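Local atomic coordinates of arginase (Thermus thermophilus, PDB entry 2EF4), a protein that probably hydrolyses L-arginine to L-ornithine and urea, using two manganese ions in each subunit. Residues A[12-17]-A[131-136]. Numbering follows the deposited sequence.
Sequences LGANRR and SGNVHG
Arg-17 lays its guanidinium flat over the imidazole of His-135, the two planes only 12° apart and their centres 3.9 Å from each other. The two side chains reach this stack from opposite directions. NH2 of Arg-17 sits over the middle of the ring, 3.8 Å from CG of His-135, while NE of Arg-17 passes over the ring face 3.8 Å from NE2 of His-135. A bend at the third torsion of the arginine (chi3 -61°), after an extended second one, turns the guanidinium broadside to the ring. Salt bridges from NH2 to Asp-95 and from NH1 to Glu-262, both outside the two segments, probably hold the guanidinium in this rotation.

The opposite face of the imidazole carries CB of Asn-133, set toward the rim, so the ring is clamped between an aliphatic carbon of its own loop and the guanidinium. In the ring plane, the carbonyl O of Leu-12 meets the edge at CD2 of His-135 (3.6 Å). A chi1 of 55° tucks CG of His-135 between its own backbone N and carbonyl carbon, and this swings the ring across to the 12-17 loop. Further along, the side-chain amide of Asn-133 approaches the backbone of Gly-13 and Ala-14, where the CA atoms of Gly-13 and Asn-133 are 5.6 Å apart. Replacing the imidazole by the methyl of an alanine would probably leave the Arg-17 guanidinium without its stacking partner and open a gap beside Asn-133 and the carbonyl of Leu-12.

The His-135 side chain lies about 5 Å from that of His-96 and about 6 Å from that of Asp-122, both manganese ligands. The contact thus joins the loops following strands 2-8 and 113-117 beside the binuclear manganese site, among the loops of the parallel α/β arginase fold.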
loop_
_atom_site.group_PDB
_atom_site.type_symbol
_atom_site.label_atom_id
_atom_site.label_comp_id
_atom_site.label_asym_id
_atom_site.label_seq_id
_atom_site.Cartn_x
_atom_site.Cartn_y
_atom_site.Cartn_z
ATOM N N LEU A 12 20.879 9.018 -17.584
ATOM C CA LEU A 12 21.960 8.340 -18.284
ATOM C C LEU A 12 22.953 7.672 -17.339
ATOM O O LEU A 12 23.583 8.325 -16.508
ATOM C CB LEU A 12 22.688 9.348 -19.179
ATOM C CG LEU A 12 21.792 10.059 -20.202
ATOM C CD1 LEU A 12 22.546 11.201 -20.846
ATOM C CD2 LEU A 12 21.315 9.060 -21.251
ATOM N N GLY A 13 23.085 6.357 -17.477
ATOM C CA GLY A 13 24.000 5.603 -16.643
ATOM C C GLY A 13 24.004 4.144 -17.056
ATOM O O GLY A 13 23.466 3.790 -18.106
ATOM N N ALA A 14 24.602 3.296 -16.223
ATOM C CA ALA A 14 24.679 1.860 -16.502
ATOM C C ALA A 14 23.311 1.282 -16.878
ATOM O O ALA A 14 23.198 0.387 -17.723
ATOM C CB ALA A 14 25.246 1.125 -15.282
ATOM N N ASN A 15 22.275 1.802 -16.232
ATOM C CA ASN A 15 20.909 1.373 -16.485
ATOM C C ASN A 15 20.030 2.579 -16.188
ATOM O O ASN A 15 20.471 3.516 -15.524
ATOM C CB ASN A 15 20.520 0.214 -15.558
ATOM C CG ASN A 15 21.731 -0.546 -15.017
ATOM O OD1 ASN A 15 22.094 -0.400 -13.846
ATOM N ND2 ASN A 15 22.361 -1.356 -15.869
ATOM N N ARG A 16 18.801 2.577 -16.686
ATOM C CA ARG A 16 17.921 3.696 -16.402
ATOM C C ARG A 16 17.405 3.567 -14.979
ATOM O O ARG A 16 17.390 2.476 -14.414
ATOM C CB ARG A 16 16.741 3.741 -17.374
ATOM C CG ARG A 16 17.047 4.437 -18.689
ATOM C CD ARG A 16 15.781 4.687 -19.490
ATOM N NE ARG A 16 14.846 5.569 -18.794
ATOM C CZ ARG A 16 13.574 5.728 -19.145
ATOM N NH1 ARG A 16 13.083 5.062 -20.188
ATOM N NH2 ARG A 16 12.790 6.539 -18.447
ATOM N N ARG A 17 17.000 4.692 -14.400
ATOM C CA ARG A 17 16.473 4.707 -13.046
ATOM C C ARG A 17 15.111 5.390 -13.048
ATOM O O ARG A 17 14.342 5.260 -12.098
ATOM C CB ARG A 17 17.438 5.438 -12.096
ATOM C CG ARG A 17 18.773 4.714 -11.860
ATOM C CD ARG A 17 19.681 5.486 -10.896
ATOM N NE ARG A 17 20.017 6.805 -11.426
ATOM C CZ ARG A 17 20.360 7.855 -10.684
ATOM N NH1 ARG A 17 20.421 7.749 -9.362
ATOM N NH2 ARG A 17 20.620 9.020 -11.265
ATOM N N SER A 131 30.950 1.513 -9.984
ATOM C CA SER A 131 29.967 1.346 -11.050
ATOM C C SER A 131 30.296 2.066 -12.354
ATOM O O SER A 131 29.774 1.706 -13.409
ATOM C CB SER A 131 28.596 1.803 -10.552
ATOM O OG SER A 131 28.662 3.117 -10.026
ATOM N N GLY A 132 31.154 3.080 -12.279
ATOM C CA GLY A 132 31.524 3.834 -13.463
ATOM C C GLY A 132 30.505 4.904 -13.834
ATOM O O GLY A 132 30.619 5.546 -14.884
ATOM N N ASN A 133 29.509 5.105 -12.976
ATOM C CA ASN A 133 28.470 6.097 -13.233
ATOM C C ASN A 133 28.931 7.527 -13.012
ATOM O O ASN A 133 29.443 7.882 -11.942
ATOM C CB ASN A 133 27.245 5.823 -12.360
ATOM C CG ASN A 133 26.464 4.612 -12.825
ATOM O OD1 ASN A 133 25.846 3.911 -12.025
ATOM N ND2 ASN A 133 26.482 4.365 -14.130
ATOM N N VAL A 134 28.744 8.341 -14.043
ATOM C CA VAL A 134 29.114 9.739 -13.995
ATOM C C VAL A 134 28.228 10.486 -12.999
ATOM O O VAL A 134 28.657 11.488 -12.419
ATOM C CB VAL A 134 28.976 10.385 -15.388
ATOM C CG1 VAL A 134 29.180 11.893 -15.294
ATOM C CG2 VAL A 134 29.975 9.755 -16.338
ATOM N N HIS A 135 26.999 10.012 -12.788
ATOM C CA HIS A 135 26.122 10.701 -11.846
ATOM C C HIS A 135 26.541 10.497 -10.395
ATOM O O HIS A 135 25.841 10.904 -9.465
ATOM C CB HIS A 135 24.637 10.332 -12.065
ATOM C CG HIS A 135 24.339 8.865 -12.025
ATOM N ND1 HIS A 135 24.472 8.101 -10.883
ATOM C CD2 HIS A 135 23.834 8.034 -12.970
ATOM C CE1 HIS A 135 24.056 6.870 -11.126
ATOM N NE2 HIS A 135 23.665 6.806 -12.386
ATOM N N GLY A 136 27.703 9.877 -10.217
ATOM C CA GLY A 136 28.245 9.668 -8.888
ATOM C C GLY A 136 29.591 10.373 -8.815
ATOM O O GLY A 136 30.391 10.125 -7.909
#